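PDB 6KBH: cytochrome P450 monooxygenase from Rhodococcus sp. ECU0066, which probably acts as a self-sufficient monooxygenase, carrying electrons through its own flavin mononucleotide and [2Fe-2S] cluster to a thiolate-ligated heme. Local coordinates for residues E483-D488 against M617-R622; E606-G611 against R632-D637; V536-D541 against R549-E554. One frame throughout, in Å; residues are numbered along the deposited sequence.

Contact 1: residues E483-D488 against M617-R622; sequences ESIADD and MAFLDR
A618, whose methyl group meets both I485 and A486, has its carbonyl oxygen hydrogen-bonded to the phenolic OH of Y609, which ties the loop ahead of helix 620-625 to strand 605-611. No hydrogen bond joins 483-488 to 617-622; what passes between them is apolar. I485 carries most of it. Its CG1 sits between the backbone N and the carbonyl carbon (chi1 45°), and from there the chain runs out extended (chi2 168°) to place CD1 over one face of the F619 ring. That CH-pi contact puts I485 CD1 4.2 Å from the ring centroid of F619, 24° off the normal and displaced toward the rim, where it lies 3.9 Å from F619 CZ. The same I485 CD1 is 4.0 Å from A618 CB. Next to it, A486 CB lies 4.0 Å from A618 CB and 3.9 Å from A618 N, so two small residues let the backbones come close, with CA of A486 and CA of A618 5.2 Å apart. F619 occupies the N-cap position of the helix. Although its CB starts off away from 483-488, the ring turns one face to I485 CD1 and also packs on I588, T589 and I592 of helix 588-601. Polar fixings flank the patch: D487 OD2 bonds to T615 OG1, and R622 forms a salt bridge with D596. The interface thus exemplifies two elements joined by apolar contacts while their polar groups bond elsewhere, here strand 475-486 of the flavin-binding sheet and a region consistent with the NAD-binding-type fold of ferredoxin reductases.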
loop_
_atom_site.group_PDB
_atom_site.type_symbol
_atom_site.label_atom_id
_atom_site.label_comp_id
_atom_site.label_asym_id
_atom_site.label_seq_id
_atom_site.Cartn_x
_atom_site.Cartn_y
_atom_site.Cartn_z
ATOM N N GLU A 483 -21.728 26.949 4.669
ATOM C CA GLU A 483 -22.296 28.245 4.322
ATOM C C GLU A 483 -22.551 28.309 2.824
ATOM O O GLU A 483 -21.687 27.933 2.024
ATOM C CB GLU A 483 -21.370 29.389 4.747
ATOM C CG GLU A 483 -21.836 30.761 4.274
ATOM C CD GLU A 483 -20.977 31.891 4.809
ATOM O OE1 GLU A 483 -20.102 31.625 5.662
ATOM O OE2 GLU A 483 -21.177 33.046 4.377
ATOM N N SER A 484 -23.736 28.785 2.449
ATOM C CA SER A 484 -24.091 29.000 1.050
ATOM C C SER A 484 -23.676 30.415 0.660
ATOM O O SER A 484 -24.217 31.394 1.184
ATOM C CB SER A 484 -25.586 28.780 0.835
ATOM O OG SER A 484 -26.021 29.352 -0.385
ATOM N N ILE A 485 -22.709 30.522 -0.251
ATOM C CA ILE A 485 -22.193 31.809 -0.708
ATOM C C ILE A 485 -22.508 32.070 -2.167
ATOM O O ILE A 485 -22.108 33.115 -2.702
ATOM C CB ILE A 485 -20.678 31.925 -0.459
ATOM C CG1 ILE A 485 -19.967 30.636 -0.874
ATOM C CG2 ILE A 485 -20.399 32.240 1.007
ATOM C CD1 ILE A 485 -18.468 30.764 -0.942
ATOM N N ALA A 486 -23.204 31.151 -2.829
ATOM C CA ALA A 486 -23.695 31.296 -4.194
ATOM C C ALA A 486 -24.666 30.148 -4.426
ATOM O O ALA A 486 -24.758 29.222 -3.618
ATOM C CB ALA A 486 -22.561 31.280 -5.224
ATOM N N ASP A 487 -25.400 30.220 -5.530
ATOM C CA ASP A 487 -26.310 29.130 -5.858
ATOM C C ASP A 487 -25.506 27.899 -6.255
ATOM O O ASP A 487 -24.600 27.980 -7.091
ATOM C CB ASP A 487 -27.268 29.538 -6.978
ATOM C CG ASP A 487 -27.745 30.975 -6.842
ATOM O OD1 ASP A 487 -28.524 31.254 -5.907
ATOM O OD2 ASP A 487 -27.350 31.820 -7.674
ATOM N N ASP A 488 -25.823 26.765 -5.625
ATOM C CA ASP A 488 -25.158 25.486 -5.871
ATOM C C ASP A 488 -23.689 25.504 -5.448
ATOM O O ASP A 488 -22.879 24.742 -5.976
ATOM C CB ASP A 488 -25.285 25.069 -7.343
ATOM C CG ASP A 488 -26.728 24.876 -7.769
ATOM O OD1 ASP A 488 -27.508 24.310 -6.976
ATOM O OD2 ASP A 488 -27.084 25.296 -8.891
ATOM N N MET A 617 -22.095 33.716 -8.554
ATOM C CA MET A 617 -20.674 34.048 -8.557
ATOM C C MET A 617 -20.246 34.293 -7.117
ATOM O O MET A 617 -20.597 35.319 -6.523
ATOM C CB MET A 617 -20.391 35.258 -9.444
ATOM C CG MET A 617 -19.879 34.886 -10.826
ATOM S SD MET A 617 -20.238 36.126 -12.085
ATOM C CE MET A 617 -19.449 37.575 -11.395
ATOM N N ALA A 618 -19.495 33.346 -6.565
ATOM C CA ALA A 618 -19.083 33.406 -5.174
ATOM C C ALA A 618 -17.945 34.402 -4.986
ATOM O O ALA A 618 -17.149 34.653 -5.897
ATOM C CB ALA A 618 -18.649 32.025 -4.684
ATOM N N PHE A 619 -17.895 34.984 -3.789
ATOM C CA PHE A 619 -16.837 35.853 -3.278
ATOM C C PHE A 619 -16.871 37.264 -3.846
ATOM O O PHE A 619 -15.941 38.027 -3.574
ATOM C CB PHE A 619 -15.441 35.264 -3.508
ATOM C CG PHE A 619 -15.189 33.998 -2.745
ATOM C CD1 PHE A 619 -15.180 34.003 -1.360
ATOM C CD2 PHE A 619 -14.968 32.803 -3.407
ATOM C CE1 PHE A 619 -14.950 32.840 -0.650
ATOM C CE2 PHE A 619 -14.738 31.636 -2.702
ATOM C CZ PHE A 619 -14.729 31.655 -1.322
ATOM N N LEU A 620 -17.897 37.642 -4.615
ATOM C CA LEU A 620 -18.035 39.042 -5.009
ATOM C C LEU A 620 -18.096 39.941 -3.782
ATOM O O LEU A 620 -17.484 41.015 -3.752
ATOM C CB LEU A 620 -19.284 39.231 -5.866
ATOM C CG LEU A 620 -19.396 38.407 -7.145
ATOM C CD1 LEU A 620 -20.815 38.475 -7.660
ATOM C CD2 LEU A 620 -18.421 38.904 -8.198
ATOM N N ASP A 621 -18.840 39.510 -2.761
ATOM C CA ASP A 621 -18.793 40.142 -1.447
ATOM C C ASP A 621 -17.356 40.254 -0.954
ATOM O O ASP A 621 -16.870 41.341 -0.632
ATOM C CB ASP A 621 -19.630 39.321 -0.468
ATOM C CG ASP A 621 -19.430 37.822 -0.656
ATOM O OD1 ASP A 621 -19.625 37.337 -1.791
ATOM O OD2 ASP A 621 -19.062 37.135 0.320
ATOM N N ARG A 622 -16.669 39.116 -0.887
ATOM C CA ARG A 622 -15.259 39.097 -0.520
ATOM C C ARG A 622 -14.429 39.947 -1.477
ATOM O O ARG A 622 -13.534 40.689 -1.051
ATOM C CB ARG A 622 -14.778 37.654 -0.510
ATOM C CG ARG A 622 -13.289 37.456 -0.538
ATOM C CD ARG A 622 -12.964 36.198 0.220
ATOM N NE ARG A 622 -11.544 35.886 0.236
ATOM C CZ ARG A 622 -11.062 34.736 0.689
ATOM N NH1 ARG A 622 -11.895 33.814 1.153
ATOM N NH2 ARG A 622 -9.757 34.510 0.687
#

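Contact 2: residues E606-G611 against R632-D637; sequences EIHYAG and RVYPGD
G636 N donates to G611 O at 2.7 Å, and three more backbone bonds tie strand 606-611 to 632-635 in parallel. R632 brackets H608 in the usual parallel manner: R632 N gives its hydrogen to I607 O at 3.2 Å (165° at the hydrogen), while Y609 N bonds to R632 O. Farther along, Y634 N reaches Y609 O at 3.1 Å. The R632 side chain bends at chi2 and chi3 and folds back over the neighbouring strand. Its NH2 is hydrogen-bonded to S630 O and stands 3.5 Å above one face of the H608 imidazole, toward the rim. H608 CE1 in turn meets the guanidinium at its edge, the two planes being 81° apart. E606 OE2 adds a long salt bridge, 3.9 Å from R632 NH2; it lies over the guanidinium face, and the attraction is one of charge alone. H608 and Y634 meet rim to rim with ring planes 19° apart; a bond between H608 ND1 and Y634 OH is weak and doubtful. Y609 points to the opposite face of the sheet, its OH hydrogen-bonded to G585 O. This is the pairing of a beta-alpha-beta unit: helix 620-625 packs L620 and L623 against Y609, strand 631-635 forms the sheet edge, and strand 605-611 lies between it and strand 578-584.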
loop_
_atom_site.group_PDB
_atom_site.type_symbol
_atom_site.label_atom_id
_atom_site.label_comp_id
_atom_site.label_asym_id
_atom_site.label_seq_id
_atom_site.Cartn_x
_atom_site.Cartn_y
_atom_site.Cartn_z
ATOM N N GLU A 606 -4.343 42.767 -11.325
ATOM C CA GLU A 606 -5.623 43.057 -11.958
ATOM C C GLU A 606 -6.399 41.756 -12.083
ATOM O O GLU A 606 -5.898 40.796 -12.668
ATOM C CB GLU A 606 -5.414 43.694 -13.339
ATOM C CG GLU A 606 -6.547 44.600 -13.784
ATOM C CD GLU A 606 -6.244 45.323 -15.084
ATOM O OE1 GLU A 606 -5.477 44.776 -15.905
ATOM O OE2 GLU A 606 -6.775 46.436 -15.283
ATOM N N ILE A 607 -7.614 41.705 -11.542
ATOM C CA ILE A 607 -8.368 40.456 -11.504
ATOM C C ILE A 607 -9.683 40.634 -12.252
ATOM O O ILE A 607 -10.392 41.630 -12.060
ATOM C CB ILE A 607 -8.591 39.961 -10.062
ATOM C CG1 ILE A 607 -9.697 40.706 -9.340
ATOM C CG2 ILE A 607 -7.375 40.209 -9.233
ATOM C CD1 ILE A 607 -9.873 40.160 -7.951
ATOM N N HIS A 608 -9.982 39.678 -13.128
ATOM C CA HIS A 608 -11.126 39.727 -14.025
ATOM C C HIS A 608 -11.928 38.451 -13.790
ATOM O O HIS A 608 -11.411 37.348 -13.994
ATOM C CB HIS A 608 -10.668 39.844 -15.489
ATOM C CG HIS A 608 -10.056 41.161 -15.837
ATOM N ND1 HIS A 608 -10.778 42.193 -16.398
ATOM C CD2 HIS A 608 -8.784 41.610 -15.733
ATOM C CE1 HIS A 608 -9.986 43.229 -16.611
ATOM N NE2 HIS A 608 -8.769 42.902 -16.214
ATOM N N TYR A 609 -13.185 38.594 -13.368
ATOM C CA TYR A 609 -13.977 37.474 -12.861
ATOM C C TYR A 609 -15.304 37.407 -13.609
ATOM O O TYR A 609 -16.144 38.303 -13.475
ATOM C CB TYR A 609 -14.193 37.620 -11.352
ATOM C CG TYR A 609 -14.944 36.492 -10.680
ATOM C CD1 TYR A 609 -14.984 35.216 -11.232
ATOM C CD2 TYR A 609 -15.607 36.705 -9.478
ATOM C CE1 TYR A 609 -15.676 34.190 -10.607
ATOM C CE2 TYR A 609 -16.294 35.688 -8.847
ATOM C CZ TYR A 609 -16.328 34.435 -9.414
ATOM O OH TYR A 609 -17.016 33.427 -8.781
ATOM N N ALA A 610 -15.496 36.340 -14.380
ATOM C CA ALA A 610 -16.713 36.126 -15.146
ATOM C C ALA A 610 -17.447 34.889 -14.643
ATOM O O ALA A 610 -16.869 34.013 -13.995
ATOM C CB ALA A 610 -16.409 35.979 -16.643
ATOM N N GLY A 611 -18.737 34.831 -14.953
ATOM C CA GLY A 611 -19.562 33.707 -14.559
ATOM C C GLY A 611 -20.936 33.832 -15.174
ATOM O O GLY A 611 -21.322 34.898 -15.668
ATOM N N ARG A 632 -12.794 43.721 -11.643
ATOM C CA ARG A 632 -13.926 43.992 -12.510
ATOM C C ARG A 632 -14.655 42.678 -12.748
ATOM O O ARG A 632 -14.033 41.629 -12.961
ATOM C CB ARG A 632 -13.520 44.672 -13.792
ATOM C CG ARG A 632 -13.289 46.177 -13.664
ATOM C CD ARG A 632 -12.081 46.584 -14.461
ATOM N NE ARG A 632 -10.983 45.641 -14.266
ATOM C CZ ARG A 632 -10.331 45.414 -13.127
ATOM N NH1 ARG A 632 -10.560 46.128 -12.027
ATOM N NH2 ARG A 632 -9.377 44.498 -13.119
ATOM N N VAL A 633 -15.956 42.767 -12.636
ATOM C CA VAL A 633 -16.946 41.712 -12.716
ATOM C C VAL A 633 -17.568 41.732 -14.102
ATOM O O VAL A 633 -17.666 42.783 -14.739
ATOM C CB VAL A 633 -17.965 41.996 -11.605
ATOM C CG1 VAL A 633 -18.338 43.450 -11.727
ATOM C CG2 VAL A 633 -19.163 41.116 -11.721
ATOM N N TYR A 634 -17.939 40.559 -14.619
ATOM C CA TYR A 634 -18.583 40.451 -15.936
ATOM C C TYR A 634 -19.591 39.320 -15.916
ATOM O O TYR A 634 -19.364 38.251 -16.507
ATOM C CB TYR A 634 -17.544 40.248 -17.053
ATOM C CG TYR A 634 -16.345 41.125 -16.904
ATOM C CD1 TYR A 634 -15.318 40.775 -16.044
ATOM C CD2 TYR A 634 -16.271 42.350 -17.556
ATOM C CE1 TYR A 634 -14.247 41.591 -15.862
ATOM C CE2 TYR A 634 -15.200 43.178 -17.372
ATOM C CZ TYR A 634 -14.189 42.778 -16.519
ATOM O OH TYR A 634 -13.088 43.558 -16.344
ATOM N N PRO A 635 -20.723 39.520 -15.237
ATOM C CA PRO A 635 -21.715 38.448 -15.141
ATOM C C PRO A 635 -22.394 38.260 -16.491
ATOM O O PRO A 635 -22.649 39.232 -17.206
ATOM C CB PRO A 635 -22.699 38.963 -14.072
ATOM C CG PRO A 635 -22.053 40.189 -13.441
ATOM C CD PRO A 635 -21.195 40.755 -14.568
ATOM N N GLY A 636 -22.618 37.002 -16.872
ATOM C CA GLY A 636 -23.177 36.736 -18.186
ATOM C C GLY A 636 -24.646 37.103 -18.293
ATOM O O GLY A 636 -25.087 37.642 -19.314
ATOM N N ASP A 637 -25.423 36.813 -17.244
ATOM C CA ASP A 637 -26.873 36.987 -17.305
ATOM C C ASP A 637 -27.257 38.421 -17.648
ATOM O O ASP A 637 -28.191 38.653 -18.423
ATOM C CB ASP A 637 -27.511 36.567 -15.979
ATOM C CG ASP A 637 -27.000 37.381 -14.804
ATOM O OD1 ASP A 637 -25.864 37.893 -14.880
ATOM O OD2 ASP A 637 -27.738 37.508 -13.806
#

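Contact 3: residues V536-D541 against R549-E554; sequences VAVLHD and RWIHTE. With FMN (flavin mononucleotide), chain B.
The backbone of 536-541 passes helix 549-554 without a hydrogen bond, coming nearest where CA of H540 is 6.2 Å from CA of R549 and widening to 7.8 Å between the CA atoms of V538 and I551. Side chains fill the interval. H552 has CG anti to its carbonyl carbon (chi1 -61°), which sends the imidazole toward the loop, and one face of it receives the CB of H540, a CH-pi contact with CB of H540 3.4 Å from the centroid of the H552 ring. The H540 ring itself lies askew, its plane 59° from that of H552, and on its far reach H540 CE1 touches R549 CG at 3.5 Å. On the buried side V538 and I551 meet tip to tip, V538 CG1 lying 3.5 Å from I551 CG2. With H552 cut back to an alanine, the CB of H540 would probably lose the ring face it rests on, leaving a gap beside it and the H540 ring freer to turn. A537, V538, L539 and D541 belong to the FMN pocket, with A537 O and L539 N beside the ring methyls C7M and C8M, and at the start of the helix G547 N and S548 N hydrogen-bond FMN. In the fold, the loop follows strand 533-536 at the edge of the six-stranded sheet, bonded through V538 and H540 to L490 and D488, while I551 packs on I492, Y522 and C515 of three neighbouring strands.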
loop_
_atom_site.group_PDB
_atom_site.type_symbol
_atom_site.label_atom_id
_atom_site.label_comp_id
_atom_site.label_asym_id
_atom_site.label_seq_id
_atom_site.Cartn_x
_atom_site.Cartn_y
_atom_site.Cartn_z
ATOM N N VAL A 536 -12.912 25.361 1.798
ATOM C CA VAL A 536 -13.126 25.044 0.395
ATOM C C VAL A 536 -14.549 25.436 0.028
ATOM O O VAL A 536 -15.444 25.467 0.878
ATOM C CB VAL A 536 -12.875 23.552 0.088
ATOM C CG1 VAL A 536 -11.402 23.225 0.234
ATOM C CG2 VAL A 536 -13.710 22.677 1.006
ATOM N N ALA A 537 -14.757 25.737 -1.252
ATOM C CA ALA A 537 -16.053 26.201 -1.744
ATOM C C ALA A 537 -16.506 25.308 -2.896
ATOM O O ALA A 537 -16.280 25.638 -4.058
ATOM C CB ALA A 537 -15.980 27.666 -2.163
ATOM N N VAL A 538 -17.184 24.207 -2.584
ATOM C CA VAL A 538 -17.526 23.218 -3.603
ATOM C C VAL A 538 -18.771 23.652 -4.370
ATOM O O VAL A 538 -19.742 24.150 -3.789
ATOM C CB VAL A 538 -17.720 21.834 -2.960
ATOM C CG1 VAL A 538 -18.819 21.890 -1.922
ATOM C CG2 VAL A 538 -18.025 20.786 -4.024
ATOM N N LEU A 539 -18.741 23.463 -5.688
ATOM C CA LEU A 539 -19.880 23.723 -6.558
ATOM C C LEU A 539 -20.619 22.423 -6.857
ATOM O O LEU A 539 -19.998 21.378 -7.074
ATOM C CB LEU A 539 -19.427 24.382 -7.867
ATOM C CG LEU A 539 -20.291 24.199 -9.124
ATOM C CD1 LEU A 539 -21.636 24.898 -8.983
ATOM C CD2 LEU A 539 -19.567 24.684 -10.373
ATOM N N HIS A 540 -21.951 22.493 -6.859
ATOM C CA HIS A 540 -22.788 21.379 -7.305
ATOM C C HIS A 540 -22.685 21.303 -8.815
ATOM O O HIS A 540 -23.363 22.043 -9.532
ATOM C CB HIS A 540 -24.241 21.570 -6.883
ATOM C CG HIS A 540 -24.993 20.289 -6.683
ATOM N ND1 HIS A 540 -24.959 19.253 -7.590
ATOM C CD2 HIS A 540 -25.824 19.892 -5.691
ATOM C CE1 HIS A 540 -25.724 18.266 -7.158
ATOM N NE2 HIS A 540 -26.259 18.628 -6.006
ATOM N N ASP A 541 -21.825 20.424 -9.309
ATOM C CA ASP A 541 -21.776 20.194 -10.741
ATOM C C ASP A 541 -23.119 19.643 -11.199
ATOM O O ASP A 541 -23.575 18.605 -10.700
ATOM C CB ASP A 541 -20.642 19.229 -11.081
ATOM C CG ASP A 541 -20.181 19.356 -12.518
ATOM O OD1 ASP A 541 -20.779 20.160 -13.267
ATOM O OD2 ASP A 541 -19.221 18.652 -12.898
ATOM N N ARG A 549 -22.190 15.860 -5.849
ATOM C CA ARG A 549 -23.503 15.586 -5.274
ATOM C C ARG A 549 -23.394 15.215 -3.804
ATOM O O ARG A 549 -24.103 15.772 -2.956
ATOM C CB ARG A 549 -24.208 14.472 -6.051
ATOM C CG ARG A 549 -25.619 14.836 -6.500
ATOM C CD ARG A 549 -26.241 13.693 -7.281
ATOM N NE ARG A 549 -26.093 12.433 -6.558
ATOM C CZ ARG A 549 -25.394 11.404 -7.017
ATOM N NH1 ARG A 549 -24.787 11.499 -8.191
ATOM N NH2 ARG A 549 -25.289 10.293 -6.305
ATOM N N TRP A 550 -22.502 14.272 -3.491
ATOM C CA TRP A 550 -22.393 13.774 -2.125
ATOM C C TRP A 550 -22.196 14.908 -1.126
ATOM O O TRP A 550 -22.813 14.913 -0.053
ATOM C CB TRP A 550 -21.249 12.768 -1.999
ATOM C CG TRP A 550 -21.204 12.213 -0.617
ATOM C CD1 TRP A 550 -21.919 11.156 -0.139
ATOM C CD2 TRP A 550 -20.465 12.735 0.495
ATOM N NE1 TRP A 550 -21.651 10.968 1.196
ATOM C CE2 TRP A 550 -20.762 11.925 1.608
ATOM C CE3 TRP A 550 -19.570 13.799 0.654
ATOM C CZ2 TRP A 550 -20.197 12.145 2.863
ATOM C CZ3 TRP A 550 -19.010 14.014 1.900
ATOM C CH2 TRP A 550 -19.325 13.192 2.988
ATOM N N ILE A 551 -21.340 15.874 -1.457
ATOM C CA ILE A 551 -21.069 16.970 -0.530
ATOM C C ILE A 551 -22.328 17.789 -0.282
ATOM O O ILE A 551 -22.618 18.185 0.854
ATOM C CB ILE A 551 -19.924 17.852 -1.058
ATOM C CG1 ILE A 551 -18.618 17.064 -1.114
ATOM C CG2 ILE A 551 -19.763 19.066 -0.176
ATOM C CD1 ILE A 551 -17.523 17.784 -1.861
ATOM N N HIS A 552 -23.097 18.051 -1.336
ATOM C CA HIS A 552 -24.313 18.843 -1.196
ATOM C C HIS A 552 -25.455 18.042 -0.585
ATOM O O HIS A 552 -26.291 18.610 0.127
ATOM C CB HIS A 552 -24.746 19.384 -2.559
ATOM C CG HIS A 552 -23.745 20.292 -3.200
ATOM N ND1 HIS A 552 -24.049 21.578 -3.590
ATOM C CD2 HIS A 552 -22.440 20.105 -3.505
ATOM C CE1 HIS A 552 -22.974 22.141 -4.113
ATOM N NE2 HIS A 552 -21.986 21.267 -4.078
ATOM N N THR A 553 -25.506 16.737 -0.844
ATOM C CA THR A 553 -26.687 15.953 -0.506
ATOM C C THR A 553 -26.609 15.277 0.859
ATOM O O THR A 553 -27.642 15.143 1.523
ATOM C CB THR A 553 -26.954 14.904 -1.597
ATOM O OG1 THR A 553 -28.315 14.466 -1.520
ATOM C CG2 THR A 553 -26.030 13.693 -1.466
ATOM N N GLU A 554 -25.419 14.859 1.316
ATOM C CA GLU A 554 -25.374 13.994 2.490
ATOM C C GLU A 554 -24.268 14.353 3.480
ATOM O O GLU A 554 -23.951 13.536 4.354
ATOM C CB GLU A 554 -25.226 12.528 2.068
ATOM C CG GLU A 554 -26.548 11.782 1.977
ATOM C CD GLU A 554 -26.380 10.365 1.473
ATOM O OE1 GLU A 554 -25.395 10.104 0.751
ATOM O OE2 GLU A 554 -27.232 9.511 1.798
HETATM N N1 FMN B . -10.007 19.733 -9.564
HETATM C C2 FMN B . -8.674 19.600 -9.632
HETATM O O2 FMN B . -8.185 18.661 -10.341
HETATM N N3 FMN B . -7.837 20.418 -8.980
HETATM C C4 FMN B . -8.351 21.413 -8.229
HETATM O O4 FMN B . -7.527 22.255 -7.559
HETATM C C4A FMN B . -9.732 21.577 -8.141
HETATM N N5 FMN B . -10.230 22.571 -7.388
HETATM C C5A FMN B . -11.557 22.714 -7.309
HETATM C C6 FMN B . -12.038 23.749 -6.527
HETATM C C7 FMN B . -13.394 23.944 -6.412
HETATM C C7M FMN B . -13.792 25.132 -5.501
HETATM C C8 FMN B . -14.298 23.110 -7.081
HETATM C C8M FMN B . -15.801 23.283 -6.978
HETATM C C9 FMN B . -13.812 22.080 -7.879
HETATM C C9A FMN B . -12.435 21.864 -7.990
HETATM N N10 FMN B . -11.931 20.868 -8.752
HETATM C C10 FMN B . -10.580 20.713 -8.829
HETATM C "C1'" FMN B . -12.814 19.903 -9.480
HETATM C "C2'" FMN B . -13.237 18.747 -8.609
HETATM O "O2'" FMN B . -12.214 17.902 -8.274
HETATM C "C3'" FMN B . -14.326 17.941 -9.269
HETATM O "O3'" FMN B . -13.985 17.462 -10.543
HETATM C "C4'" FMN B . -15.646 18.740 -9.334
HETATM O "O4'" FMN B . -16.076 19.431 -8.223
HETATM C "C5'" FMN B . -16.861 17.809 -9.623
HETATM O "O5'" FMN B . -16.902 16.534 -8.935
HETATM P P FMN B . -17.878 15.428 -9.474
HETATM O O1P FMN B . -17.392 14.065 -9.052
HETATM O O2P FMN B . -19.256 15.615 -8.924
HETATM O O3P FMN B . -17.911 15.542 -10.966
#

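The three contacts run outward from the flavin. The loop of contact 3 lines it; contact 1 lies one layer farther out, with the F619 side chain about 7 Å from FMN; in contact 2 the Y609 side chain is about 9 Å from it. Contacts 1 and 3, centres 13 Å apart, join through D488 O and H540 N, a probable hydrogen bond of 2.6 Å. Contacts 1 and 2, centres 14 Å apart, share the bond from A618 O to Y609 OH at 3.1 Å and the packing of M617 CE on V633 CG2 at 3.6 Å. Contacts 2 and 3 do not touch, their nearest atoms about 9 Å apart; contact 1 touches both and lies between them.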